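Local coordinates for protein glutamate--tRNA ligase (Methanothermobacter thermautotrophicus, PDB 3AII) that probably activates glutamate with ATP and, as a non-discriminating class I synthetase, passes it to the acceptor ends of tRNA(Glu) and tRNA(Gln), at residues S106-I111 with Y148-A153; I135-P140 with A259-T264; A401-F406 with L428-P433; V416-P421 with L440-E445; A463-Y468 with Y475-I480. All blocks are in the same frame, centred on the assembly; numbering follows the deposited sequence.

Contact 1: residues S106-I111 with Y148-A153; sequences SGPLHI and YDMIPA
Pro108 and Leu109 rest against Met150 and Ile151 on helix 147-158, and so the probable HIGH motif of this class I synthetase is backed by a helix of the Rossmann-fold catalytic domain. No hydrogen bond crosses; the contact rests on apolar side chains packed against the loop. The Met150 side chain runs alongside the Pro108 ring, pointing the same way. Its chain is extended as far as SD and then bends (chi3 -54°), which turns the methyl CE back onto the proline. There CE lies 3.4 Å from Pro108 CD, tighter than ordinary carbon contact, and 3.7 Å from Pro108 CB, while SD stands 4.0 Å from the same CB. An unbranched, flexible thioether suits this place because its last torsion can fit the methyl to a rigid ring. One residue on, Leu109 and Ile151 meet at about a right angle. The first torsion of Ile151 (chi1 -74°) puts CG1 beside its backbone N and carries that branch, rather than CG2, to the loop, where CG1 touches Leu109 CD2 at 3.9 Å. Gly107 is nearly fully extended, and a CB there would collide with the Pro108 ring. Beyond the contact, Asp154 bonds Leu109 N, Leu109 pairs with the backbone of Leu355, and His110 caps the start of helix 111-126 through a weak bond to Gly112 N. As in other class I synthetases, this loop leading into helix 111-126 is likely to form part of the ATP site. The methyl CD1 of Ile151 ends 3.9 Å from Gly107 O.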
# COMPACT_ATOMS: atom_id res chain seq x y z
N SER A 106 -3.18 9.68 -7.65
CA SER A 106 -3.61 10.50 -6.51
C SER A 106 -2.59 10.48 -5.37
O SER A 106 -2.71 11.24 -4.39
CB SER A 106 -4.98 10.04 -6.02
OG SER A 106 -4.94 8.67 -5.66
N GLY A 107 -1.59 9.62 -5.49
CA GLY A 107 -0.51 9.49 -4.52
C GLY A 107 0.17 8.16 -4.78
O GLY A 107 -0.13 7.51 -5.78
N PRO A 108 1.07 7.73 -3.89
CA PRO A 108 1.76 6.45 -4.08
C PRO A 108 0.84 5.27 -3.74
O PRO A 108 -0.26 5.49 -3.24
CB PRO A 108 2.91 6.53 -3.09
CG PRO A 108 2.35 7.34 -1.97
CD PRO A 108 1.46 8.38 -2.63
N LEU A 109 1.29 4.04 -4.01
CA LEU A 109 0.44 2.86 -3.81
C LEU A 109 0.20 2.47 -2.35
O LEU A 109 1.06 2.63 -1.49
CB LEU A 109 1.03 1.67 -4.56
CG LEU A 109 1.29 1.85 -6.05
CD1 LEU A 109 1.72 0.53 -6.66
CD2 LEU A 109 0.03 2.40 -6.75
N HIS A 110 -0.99 1.94 -2.08
CA HIS A 110 -1.29 1.37 -0.78
C HIS A 110 -1.56 -0.12 -0.90
O HIS A 110 -1.42 -0.71 -1.96
CB HIS A 110 -2.45 2.11 -0.09
CG HIS A 110 -3.68 2.23 -0.93
ND1 HIS A 110 -4.49 1.16 -1.21
CD2 HIS A 110 -4.25 3.31 -1.53
CE1 HIS A 110 -5.51 1.56 -1.96
NE2 HIS A 110 -5.38 2.86 -2.17
N ILE A 111 -1.90 -0.77 0.21
CA ILE A 111 -2.10 -2.22 0.21
C ILE A 111 -3.16 -2.71 -0.77
O ILE A 111 -2.99 -3.76 -1.41
CB ILE A 111 -2.39 -2.76 1.64
CG1 ILE A 111 -1.08 -2.94 2.40
CG2 ILE A 111 -3.11 -4.10 1.57
CD1 ILE A 111 -0.25 -4.09 1.88
N TYR A 148 3.61 10.15 -10.44
CA TYR A 148 4.06 9.56 -11.70
C TYR A 148 5.35 8.79 -11.51
O TYR A 148 5.55 7.73 -12.12
CB TYR A 148 4.25 10.63 -12.78
CG TYR A 148 2.95 11.26 -13.23
CD1 TYR A 148 2.10 10.61 -14.12
CD2 TYR A 148 2.57 12.51 -12.75
CE1 TYR A 148 0.92 11.20 -14.53
CE2 TYR A 148 1.39 13.10 -13.14
CZ TYR A 148 0.57 12.44 -14.03
OH TYR A 148 -0.61 13.05 -14.42
N ASP A 149 6.24 9.32 -10.69
CA ASP A 149 7.50 8.62 -10.42
C ASP A 149 7.37 7.63 -9.26
O ASP A 149 8.06 6.60 -9.25
CB ASP A 149 8.62 9.62 -10.13
CG ASP A 149 9.05 10.37 -11.38
OD1 ASP A 149 8.94 9.82 -12.50
OD2 ASP A 149 9.51 11.53 -11.23
N MET A 150 6.51 7.93 -8.30
CA MET A 150 6.40 7.08 -7.11
C MET A 150 5.79 5.71 -7.42
O MET A 150 6.23 4.69 -6.89
CB MET A 150 5.60 7.76 -5.99
CG MET A 150 6.29 8.96 -5.36
SD MET A 150 5.36 9.56 -3.93
CE MET A 150 3.74 9.80 -4.64
N ILE A 151 4.78 5.71 -8.28
CA ILE A 151 4.08 4.47 -8.60
C ILE A 151 4.98 3.40 -9.22
O ILE A 151 4.98 2.26 -8.77
CB ILE A 151 2.82 4.76 -9.46
CG1 ILE A 151 1.74 5.36 -8.55
CG2 ILE A 151 2.33 3.47 -10.12
CD1 ILE A 151 0.52 5.90 -9.31
N PRO A 152 5.76 3.74 -10.25
CA PRO A 152 6.61 2.66 -10.76
C PRO A 152 7.66 2.20 -9.76
O PRO A 152 8.02 1.02 -9.72
CB PRO A 152 7.27 3.28 -12.01
CG PRO A 152 6.89 4.74 -12.00
CD PRO A 152 5.68 4.89 -11.17
N ALA A 153 8.16 3.12 -8.94
CA ALA A 153 9.12 2.74 -7.90
C ALA A 153 8.49 1.74 -6.92
O ALA A 153 9.14 0.76 -6.49
CB ALA A 153 9.63 3.98 -7.17

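Contact 2: residues I135-P140 with A259-T264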
# COMPACT_ATOMS: atom_id res chain seq x y z
N ILE A 135 -1.38 4.58 -16.36
CA ILE A 135 -1.64 5.60 -15.35
C ILE A 135 -2.88 6.38 -15.75
O ILE A 135 -2.92 7.03 -16.80
CB ILE A 135 -0.47 6.59 -15.22
CG1 ILE A 135 0.85 5.86 -14.99
CG2 ILE A 135 -0.76 7.58 -14.10
CD1 ILE A 135 0.88 5.03 -13.76
N GLU A 136 -3.91 6.31 -14.91
CA GLU A 136 -5.21 6.83 -15.27
C GLU A 136 -5.41 8.22 -14.67
O GLU A 136 -6.03 8.39 -13.61
CB GLU A 136 -6.30 5.81 -14.88
CG GLU A 136 -6.14 4.52 -15.70
CD GLU A 136 -7.36 3.61 -15.72
OE1 GLU A 136 -8.23 3.73 -14.83
OE2 GLU A 136 -7.43 2.76 -16.64
N ASP A 137 -4.86 9.21 -15.37
CA ASP A 137 -4.76 10.57 -14.85
C ASP A 137 -5.66 11.56 -15.61
O ASP A 137 -5.22 12.65 -15.96
CB ASP A 137 -3.31 11.05 -14.88
CG ASP A 137 -2.76 11.15 -16.29
OD1 ASP A 137 -3.27 10.48 -17.21
OD2 ASP A 137 -1.81 11.93 -16.49
N THR A 138 -6.91 11.17 -15.85
CA THR A 138 -7.85 12.02 -16.59
C THR A 138 -8.76 12.90 -15.72
O THR A 138 -9.76 13.44 -16.21
CB THR A 138 -8.78 11.18 -17.48
OG1 THR A 138 -9.42 10.19 -16.66
CG2 THR A 138 -7.97 10.48 -18.56
N ASP A 139 -8.44 13.03 -14.44
CA ASP A 139 -9.15 13.98 -13.57
C ASP A 139 -8.13 14.99 -13.10
O ASP A 139 -7.34 14.71 -12.19
CB ASP A 139 -9.79 13.27 -12.38
CG ASP A 139 -10.58 14.22 -11.48
OD1 ASP A 139 -11.26 13.73 -10.56
OD2 ASP A 139 -10.52 15.46 -11.69
N PRO A 140 -8.12 16.16 -13.75
CA PRO A 140 -7.01 17.10 -13.54
C PRO A 140 -6.90 17.58 -12.09
O PRO A 140 -5.79 17.91 -11.67
CB PRO A 140 -7.35 18.27 -14.47
CG PRO A 140 -8.82 18.15 -14.74
CD PRO A 140 -9.14 16.70 -14.67
N ALA A 259 -9.74 23.36 -15.51
CA ALA A 259 -8.75 23.26 -14.45
C ALA A 259 -7.39 22.94 -15.05
O ALA A 259 -7.30 22.25 -16.06
CB ALA A 259 -9.15 22.18 -13.44
N GLU A 260 -6.33 23.43 -14.43
CA GLU A 260 -4.99 23.12 -14.86
C GLU A 260 -4.64 21.68 -14.49
O GLU A 260 -4.76 21.27 -13.34
CB GLU A 260 -3.99 24.07 -14.20
CG GLU A 260 -2.54 23.68 -14.39
CD GLU A 260 -1.59 24.55 -13.59
OE1 GLU A 260 -1.95 25.72 -13.32
OE2 GLU A 260 -0.50 24.08 -13.23
N HIS A 261 -4.22 20.91 -15.49
CA HIS A 261 -3.71 19.57 -15.27
C HIS A 261 -2.22 19.69 -15.03
O HIS A 261 -1.55 20.46 -15.71
CB HIS A 261 -3.97 18.71 -16.51
CG HIS A 261 -3.78 17.24 -16.30
ND1 HIS A 261 -2.54 16.65 -16.21
CD2 HIS A 261 -4.69 16.23 -16.19
CE1 HIS A 261 -2.68 15.35 -16.03
NE2 HIS A 261 -3.98 15.07 -16.02
N PRO A 262 -1.68 18.93 -14.07
CA PRO A 262 -0.26 19.08 -13.74
C PRO A 262 0.69 18.65 -14.86
O PRO A 262 1.81 19.16 -14.92
CB PRO A 262 -0.09 18.21 -12.49
CG PRO A 262 -1.44 18.17 -11.89
CD PRO A 262 -2.38 18.13 -13.05
N ARG A 263 0.26 17.73 -15.72
CA ARG A 263 1.05 17.36 -16.90
C ARG A 263 0.79 18.23 -18.12
O ARG A 263 1.72 18.76 -18.72
CB ARG A 263 0.81 15.90 -17.29
CG ARG A 263 1.70 14.91 -16.58
CD ARG A 263 1.52 13.49 -17.10
NE ARG A 263 2.54 13.09 -18.07
CZ ARG A 263 2.35 12.96 -19.38
NH1 ARG A 263 1.16 13.19 -19.93
NH2 ARG A 263 3.36 12.57 -20.15
N THR A 264 -0.48 18.35 -18.49
CA THR A 264 -0.84 18.98 -19.75
C THR A 264 -1.29 20.44 -19.59
O THR A 264 -1.68 21.08 -20.56
CB THR A 264 -1.96 18.19 -20.45
OG1 THR A 264 -3.11 18.14 -19.59
CG2 THR A 264 -1.50 16.77 -20.74
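His261 reaches from the loop between strands 252-256 and 270-272 to the backbone of Asp137, in the loop that follows Rossmann-fold strand 130-135 of the catalytic domain. Its CG stands anti to the backbone N (chi1 -166°), which sends the ring across to the other loop. CB lies 4.0 Å from Pro140 CB, and beyond it CD2 packs 3.6 Å from Pro140 CA. On the other flank ND1 accepts Arg263 N at 3.0 Å, close to the ring plane, while CE1 passes 3.6 Å from Asp137 OD2, whose carboxylate is turned almost perpendicular to the ring and bonds Ser169. At the tip NE2 donates to Asp137 O over 2.7 Å, in the ring plane and nearly straight (170° at the hydrogen). One nitrogen accepting and the other donating suits histidine, and is consistent with a neutral ring protonated at NE2. With an alanine at this position, Asp137 O and Arg263 N would probably both lose their mate and a gap would open beside Pro140. The ring of Pro140 is a rigid apolar surface, its CG meeting Ala259 CB at 4.2 Å. The backbone O of Pro140 lies 3.7 Å from Pro262 CD.

Contact 3: residues A401-F406 with L428-P433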
# COMPACT_ATOMS: atom_id res chain seq x y z
N ALA A 401 16.74 -12.14 11.18
CA ALA A 401 16.96 -10.84 11.81
C ALA A 401 17.89 -10.94 13.03
O ALA A 401 17.65 -11.74 13.94
CB ALA A 401 15.62 -10.22 12.23
N ARG A 402 18.93 -10.11 13.06
CA ARG A 402 19.89 -10.10 14.17
C ARG A 402 19.19 -9.65 15.45
O ARG A 402 18.33 -8.77 15.42
CB ARG A 402 21.06 -9.16 13.87
CG ARG A 402 21.85 -9.57 12.63
CD ARG A 402 22.82 -8.47 12.19
NE ARG A 402 24.00 -8.37 13.04
CZ ARG A 402 25.17 -8.95 12.77
NH1 ARG A 402 26.19 -8.81 13.61
NH2 ARG A 402 25.32 -9.68 11.67
N ARG A 403 19.59 -10.25 16.57
CA ARG A 403 18.96 -9.99 17.86
C ARG A 403 19.76 -9.05 18.74
O ARG A 403 20.97 -9.22 18.91
CB ARG A 403 18.74 -11.30 18.61
CG ARG A 403 17.78 -12.27 17.94
CD ARG A 403 17.53 -13.47 18.85
NE ARG A 403 18.76 -14.02 19.41
CZ ARG A 403 18.78 -15.01 20.29
NH1 ARG A 403 17.65 -15.55 20.70
NH2 ARG A 403 19.93 -15.46 20.78
N TYR A 404 19.07 -8.07 19.33
CA TYR A 404 19.68 -7.16 20.30
C TYR A 404 18.72 -6.90 21.46
O TYR A 404 17.50 -7.02 21.31
CB TYR A 404 20.02 -5.82 19.62
CG TYR A 404 20.97 -5.97 18.45
CD1 TYR A 404 22.34 -5.97 18.65
CD2 TYR A 404 20.48 -6.18 17.17
CE1 TYR A 404 23.22 -6.13 17.58
CE2 TYR A 404 21.35 -6.35 16.10
CZ TYR A 404 22.71 -6.31 16.31
OH TYR A 404 23.55 -6.49 15.23
N PHE A 405 19.28 -6.49 22.60
CA PHE A 405 18.48 -6.04 23.76
C PHE A 405 18.30 -4.52 23.71
O PHE A 405 19.29 -3.78 23.82
CB PHE A 405 19.17 -6.40 25.08
CG PHE A 405 19.16 -7.88 25.42
CD1 PHE A 405 18.18 -8.72 24.91
CD2 PHE A 405 20.11 -8.40 26.28
CE1 PHE A 405 18.16 -10.08 25.24
CE2 PHE A 405 20.10 -9.76 26.61
CZ PHE A 405 19.12 -10.59 26.10
N PHE A 406 17.06 -4.08 23.55
CA PHE A 406 16.68 -2.67 23.67
C PHE A 406 15.75 -2.56 24.86
O PHE A 406 14.71 -3.20 24.90
CB PHE A 406 15.96 -2.21 22.39
CG PHE A 406 15.22 -0.89 22.53
CD1 PHE A 406 15.93 0.31 22.61
CD2 PHE A 406 13.83 -0.85 22.55
CE1 PHE A 406 15.26 1.53 22.73
CE2 PHE A 406 13.15 0.36 22.66
CZ PHE A 406 13.86 1.55 22.75
N LEU A 428 23.79 -13.73 18.17
CA LEU A 428 23.07 -12.78 17.34
C LEU A 428 21.88 -13.43 16.64
O LEU A 428 20.86 -12.79 16.43
CB LEU A 428 24.02 -12.12 16.34
CG LEU A 428 24.85 -11.04 17.04
CD1 LEU A 428 26.23 -10.91 16.38
CD2 LEU A 428 24.12 -9.70 16.96
N HIS A 429 22.01 -14.70 16.27
CA HIS A 429 20.86 -15.45 15.77
C HIS A 429 21.12 -16.94 15.96
O HIS A 429 22.10 -17.46 15.44
CB HIS A 429 20.59 -15.16 14.30
CG HIS A 429 19.24 -15.61 13.87
ND1 HIS A 429 18.89 -16.94 13.80
CD2 HIS A 429 18.12 -14.91 13.55
CE1 HIS A 429 17.63 -17.04 13.43
NE2 HIS A 429 17.14 -15.83 13.27
N PRO A 430 20.24 -17.63 16.70
CA PRO A 430 20.49 -19.04 17.05
C PRO A 430 20.66 -19.96 15.84
O PRO A 430 21.32 -21.00 15.96
CB PRO A 430 19.26 -19.43 17.87
CG PRO A 430 18.23 -18.38 17.58
CD PRO A 430 19.00 -17.12 17.31
N ASP A 431 20.10 -19.59 14.69
CA ASP A 431 20.22 -20.42 13.49
C ASP A 431 21.40 -20.06 12.60
O ASP A 431 21.66 -20.71 11.59
CB ASP A 431 18.93 -20.35 12.67
CG ASP A 431 17.73 -20.85 13.43
OD1 ASP A 431 17.91 -21.72 14.31
OD2 ASP A 431 16.61 -20.37 13.16
N HIS A 432 22.12 -19.00 12.97
CA HIS A 432 23.20 -18.50 12.13
C HIS A 432 24.47 -18.27 12.93
O HIS A 432 24.81 -17.13 13.25
CB HIS A 432 22.80 -17.20 11.45
CG HIS A 432 21.70 -17.35 10.45
ND1 HIS A 432 21.95 -17.67 9.12
CD2 HIS A 432 20.36 -17.24 10.56
CE1 HIS A 432 20.80 -17.74 8.47
NE2 HIS A 432 19.82 -17.48 9.32
N PRO A 433 25.16 -19.36 13.28
CA PRO A 433 26.40 -19.25 14.06
C PRO A 433 27.46 -18.43 13.34
O PRO A 433 28.38 -17.95 14.01
CB PRO A 433 26.87 -20.71 14.20
CG PRO A 433 25.68 -21.55 13.85
CD PRO A 433 24.82 -20.75 12.92
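The His429 ring meets Ala401 with its edge: CD2 points at Ala401 O, 3.2 Å away and near the ring plane. Elsewhere on that edge ND1 accepts Asp431 N at 3.0 Å, while NE2 bonds Glu398 O; over one face, toward the rim, lies CD2 of His432. A ring with a nitrogen on each side suits this spot, since both are engaged. Its CG is anti to the backbone N (chi1 -164°), which swings the ring toward Ala401. The guanidinium of Arg402 holds Tyr404 OH at its edge, NE donating in plane over 2.9 Å, and Glu522 binds both Arg402 NH1 and that hydroxyl. The forked Leu428 packs against this pair: CD1 comes nearest Arg402 NH1, at 3.5 Å, while CD2 lies 3.7 Å from Tyr404 CZ and also borders the guanidinium. Pro430 CD sits over the guanidinium of Arg403 in the conformer described; Arg403 was modelled in two, so this packing is uncertain, as is the bond from its NH2 to Pro427 O. Between the backbones Arg403 N donates to Leu428 O at 2.8 Å. His429 to His432 form a type I turn within the loop joining strands 422-427 and 437-442 of the anticodon-binding domain. Strand 402-408 follows helix 386-397 in the chain, and on its other flank Arg402 and Tyr404 pair with Gln530 of strand 528-531.

Contact 4: residues V416-P421 with L440-E445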
# COMPACT_ATOMS: atom_id res chain seq x y z
N VAL A 416 23.03 -5.08 43.39
CA VAL A 416 23.64 -5.05 44.72
C VAL A 416 24.05 -6.45 45.16
O VAL A 416 23.26 -7.39 45.12
CB VAL A 416 22.66 -4.46 45.76
CG1 VAL A 416 23.25 -4.54 47.17
CG2 VAL A 416 22.30 -3.02 45.38
N GLY A 417 25.31 -6.60 45.56
CA GLY A 417 25.79 -7.89 46.00
C GLY A 417 26.33 -8.80 44.91
O GLY A 417 26.64 -9.97 45.17
N LEU A 418 26.45 -8.29 43.68
CA LEU A 418 27.07 -9.06 42.61
C LEU A 418 28.47 -9.47 43.07
O LEU A 418 29.29 -8.61 43.42
CB LEU A 418 27.15 -8.24 41.33
CG LEU A 418 27.74 -8.93 40.10
CD1 LEU A 418 26.84 -10.08 39.65
CD2 LEU A 418 27.94 -7.92 38.97
N PRO A 419 28.76 -10.78 43.10
CA PRO A 419 30.06 -11.23 43.62
C PRO A 419 31.25 -10.72 42.79
O PRO A 419 32.32 -10.45 43.34
CB PRO A 419 29.97 -12.76 43.54
CG PRO A 419 28.49 -13.04 43.60
CD PRO A 419 27.85 -11.91 42.82
N GLY A 420 31.07 -10.60 41.48
CA GLY A 420 32.13 -10.13 40.61
C GLY A 420 31.60 -10.06 39.20
O GLY A 420 30.46 -10.45 38.96
N PRO A 421 32.42 -9.57 38.26
CA PRO A 421 31.91 -9.39 36.89
C PRO A 421 31.53 -10.70 36.24
O PRO A 421 32.10 -11.76 36.52
CB PRO A 421 33.10 -8.75 36.15
CG PRO A 421 34.12 -8.41 37.22
CD PRO A 421 33.86 -9.32 38.37
N LEU A 440 28.22 -9.53 26.46
CA LEU A 440 27.73 -8.49 27.35
C LEU A 440 28.45 -8.61 28.67
O LEU A 440 28.48 -9.68 29.27
CB LEU A 440 26.24 -8.67 27.59
CG LEU A 440 25.36 -8.57 26.34
CD1 LEU A 440 23.89 -8.64 26.69
CD2 LEU A 440 25.65 -7.29 25.62
N GLU A 441 29.04 -7.51 29.12
CA GLU A 441 29.82 -7.52 30.33
C GLU A 441 29.01 -6.93 31.49
O GLU A 441 28.82 -5.71 31.57
CB GLU A 441 31.12 -6.73 30.14
CG GLU A 441 31.99 -7.21 28.99
CD GLU A 441 32.86 -8.40 29.34
OE1 GLU A 441 32.72 -8.95 30.47
OE2 GLU A 441 33.69 -8.79 28.47
N LEU A 442 28.54 -7.79 32.38
CA LEU A 442 27.82 -7.34 33.56
C LEU A 442 28.84 -7.04 34.66
O LEU A 442 29.55 -7.94 35.11
CB LEU A 442 26.85 -8.43 34.01
CG LEU A 442 26.23 -8.20 35.39
CD1 LEU A 442 25.34 -6.97 35.34
CD2 LEU A 442 25.46 -9.43 35.86
N ARG A 443 28.93 -5.78 35.07
CA ARG A 443 29.99 -5.36 36.01
C ARG A 443 29.42 -4.80 37.30
O ARG A 443 30.01 -4.99 38.38
CB ARG A 443 30.90 -4.30 35.38
CG ARG A 443 31.89 -4.82 34.36
CD ARG A 443 32.75 -3.69 33.81
NE ARG A 443 33.59 -3.08 34.83
CZ ARG A 443 34.39 -2.04 34.61
NH1 ARG A 443 34.44 -1.48 33.41
NH2 ARG A 443 35.13 -1.54 35.60
N GLY A 444 28.32 -4.07 37.20
CA GLY A 444 27.66 -3.53 38.38
C GLY A 444 26.26 -3.00 38.11
O GLY A 444 25.30 -3.46 38.71
N GLU A 445 26.15 -2.03 37.21
CA GLU A 445 24.86 -1.41 36.92
C GLU A 445 24.29 -1.91 35.60
O GLU A 445 25.03 -2.20 34.66
CB GLU A 445 24.99 0.12 36.86
CG GLU A 445 25.17 0.78 38.23
CD GLU A 445 25.36 2.28 38.11
OE1 GLU A 445 26.16 2.71 37.25
OE2 GLU A 445 24.70 3.02 38.87
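Leu418 and Leu442 join two parts of the anticodon-binding domain: the loop that leaves strand 410-416, and the end of the two-stranded antiparallel sheet formed by strands 422-427 and 437-442. Both leucines have the same shape, CG anti to the backbone N (chi1 -178° in Leu418, 169° in Leu442), which brings the end of Leu442 round to Leu418, whose CB already points across. Leu418 CD2 lies 4.0 Å from Leu442 CG, and Leu418 CD1 meets Leu442 CD2 at 4.1 Å. A branched end suits Leu418, because one methyl, CD1, can meet the tip of Leu442 while the other, CD2, lies over its CG and 3.6 Å from Arg443 O; the residue also packs on Tyr475. Leu442, the buried partner, touches Trp493 as well. The same CD2 of Leu418 approaches the backbone of Gly444, whose N is 4.3 Å away. At the surface Pro421 CB stands a loose 4.5 Å from the aliphatic CG of Arg443.

The polar component is slight, for no conventional hydrogen bond crosses. Proline has no N-H to give, yet beside the paired residues Val422 and Leu442 it offers a CA-H to the strand. The CA-H...O contact runs from Pro421 CA to Leu442 O at 3.3 Å, bent to 129° at the hydrogen.

Contact 5: residues A463-Y468 with Y475-I480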
# COMPACT_ATOMS: atom_id res chain seq x y z
N ALA A 463 22.39 -14.29 32.19
CA ALA A 463 23.32 -13.62 33.08
C ALA A 463 23.21 -14.06 34.55
O ALA A 463 23.95 -14.94 34.99
CB ALA A 463 23.16 -12.10 32.95
N VAL A 464 22.30 -13.44 35.29
CA VAL A 464 22.20 -13.71 36.73
C VAL A 464 20.76 -13.63 37.17
O VAL A 464 19.92 -13.09 36.46
CB VAL A 464 23.01 -12.69 37.58
CG1 VAL A 464 24.51 -12.86 37.35
CG2 VAL A 464 22.54 -11.27 37.28
N ASN A 465 20.47 -14.14 38.36
CA ASN A 465 19.13 -14.04 38.93
C ASN A 465 19.15 -13.00 40.04
O ASN A 465 20.08 -12.98 40.84
CB ASN A 465 18.69 -15.39 39.49
CG ASN A 465 18.92 -16.53 38.51
OD1 ASN A 465 18.61 -16.39 37.32
ND2 ASN A 465 19.48 -17.64 38.98
N VAL A 466 18.15 -12.13 40.07
CA VAL A 466 18.11 -11.07 41.06
C VAL A 466 16.71 -10.96 41.63
O VAL A 466 15.77 -11.56 41.09
CB VAL A 466 18.47 -9.73 40.42
CG1 VAL A 466 19.92 -9.76 39.92
CG2 VAL A 466 17.49 -9.39 39.29
N ILE A 467 16.58 -10.21 42.72
CA ILE A 467 15.27 -9.88 43.27
C ILE A 467 15.13 -8.36 43.32
O ILE A 467 16.00 -7.66 43.85
CB ILE A 467 15.07 -10.52 44.66
CG1 ILE A 467 15.15 -12.04 44.53
CG2 ILE A 467 13.71 -10.10 45.25
CD1 ILE A 467 15.25 -12.75 45.82
N TYR A 468 14.05 -7.87 42.73
CA TYR A 468 13.77 -6.44 42.70
C TYR A 468 12.72 -6.15 43.77
O TYR A 468 11.59 -6.63 43.68
CB TYR A 468 13.26 -6.04 41.31
CG TYR A 468 13.07 -4.56 41.09
CD1 TYR A 468 14.05 -3.65 41.45
CD2 TYR A 468 11.89 -4.06 40.52
CE1 TYR A 468 13.88 -2.29 41.25
CE2 TYR A 468 11.72 -2.70 40.33
CZ TYR A 468 12.72 -1.82 40.69
OH TYR A 468 12.56 -0.47 40.49
N TYR A 475 21.38 -9.14 44.01
CA TYR A 475 21.89 -10.40 43.47
C TYR A 475 21.37 -11.59 44.27
O TYR A 475 21.34 -11.54 45.51
CB TYR A 475 23.42 -10.41 43.54
CG TYR A 475 24.03 -11.69 43.02
CD1 TYR A 475 24.20 -11.88 41.65
CD2 TYR A 475 24.42 -12.71 43.88
CE1 TYR A 475 24.74 -13.04 41.15
CE2 TYR A 475 24.97 -13.88 43.38
CZ TYR A 475 25.13 -14.03 42.02
OH TYR A 475 25.68 -15.20 41.53
N HIS A 476 20.96 -12.64 43.57
CA HIS A 476 20.57 -13.89 44.23
C HIS A 476 21.48 -15.06 43.87
O HIS A 476 22.00 -15.74 44.76
CB HIS A 476 19.10 -14.25 43.93
CG HIS A 476 18.67 -15.54 44.55
ND1 HIS A 476 18.78 -16.75 43.91
CD2 HIS A 476 18.14 -15.81 45.77
CE1 HIS A 476 18.33 -17.71 44.69
NE2 HIS A 476 17.93 -17.17 45.83
N SER A 477 21.68 -15.30 42.57
CA SER A 477 22.41 -16.48 42.13
C SER A 477 22.66 -16.34 40.64
O SER A 477 22.35 -15.31 40.07
CB SER A 477 21.57 -17.73 42.37
OG SER A 477 20.27 -17.57 41.81
N GLU A 478 23.20 -17.38 40.01
CA GLU A 478 23.58 -17.28 38.60
C GLU A 478 22.97 -18.36 37.72
O GLU A 478 22.71 -18.12 36.54
CB GLU A 478 25.11 -17.29 38.46
CG GLU A 478 25.60 -17.14 37.02
CD GLU A 478 27.10 -16.91 36.89
OE1 GLU A 478 27.75 -16.53 37.89
OE2 GLU A 478 27.65 -17.10 35.78
N GLY A 479 22.73 -19.54 38.27
CA GLY A 479 22.30 -20.69 37.47
C GLY A 479 20.85 -20.77 37.05
O GLY A 479 19.98 -20.12 37.62
N ILE A 480 20.57 -21.60 36.05
CA ILE A 480 19.22 -21.78 35.52
C ILE A 480 18.30 -22.47 36.52
O ILE A 480 17.13 -22.12 36.65
CB ILE A 480 19.23 -22.60 34.22
CG1 ILE A 480 19.97 -21.84 33.12
CG2 ILE A 480 17.81 -22.92 33.78
CD1 ILE A 480 20.06 -22.60 31.81
O HOH W 1 25.98 -16.27 33.70
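Asn465 turns its CG beside its own backbone N (chi1 -49°), and Ser477 puts OG between backbone N and carbonyl carbon (chi1 51°). Paired across the hairpin, both side chains leave the same face, and these torsions bring amide and hydroxyl together there. Asn465 ND2 then spends its two N-H groups in the amide plane, one on Ser477 OG at 2.9 Å, almost straight at 172°, the other on Gly479 O at 2.9 Å. Its OD1 takes a bond from Arg459, which also reaches Glu478 O. Asparagine suits this buried place because one flat group both gives and accepts, and these bonds fix its rotation. A leucine there would probably leave Gly479 O without its donor, cost Arg459 one of its acceptors and take one of two partners from the Ser477 hydroxyl. Ser477 OG is further bonded to His476 ND1.

The backbones form a classic beta bulge: Asn465 N donates to Ser477 O at 2.8 Å, while Asn465 O faces both His476 N at 2.9 Å and, weakly, Ser477 N. The extra residue shifts the register, so that Val466 lies across from Tyr475. Val464 CG1 touches the edge of the Tyr475 ring at CE1, 3.8 Å away, a methyl of the beta-branched valine against an aromatic edge. A water lies within hydrogen-bonding distance of Ala463 O (2.7 Å) and Glu478 OE2 and may link them. In the anticodon-binding domain, strand 464-469 lies between 456-460 and its hairpin partner 472-477. Gly479 is the N-cap of helix 480-486, whose Glu482 and Ala483 pack on Asn465.

In the fold
Contacts 1 and 2 lie in the catalytic domain, their centres 15 Å apart, and Tyr148 joins them: its OH is 2.6 Å from Asp137 OD2, a probable hydrogen bond, and its ring packs on Arg263. Contact 1 holds most of the probable HIGH motif, so contact 2 probably lies near the active site. The other three belong to the anticodon-binding part. Contacts 4 and 5, 11 Å apart between centres, are joined where Val416, at the end of strand 410-416, pairs with strand 472-477, Val416 O lying 2.8 Å from Tyr475 N; contact 3 reaches contact 4 through Phe405 against Leu440. From contact 1 to contact 5 the centres are about 53 Å apart, which reflects how elongated the enzyme is.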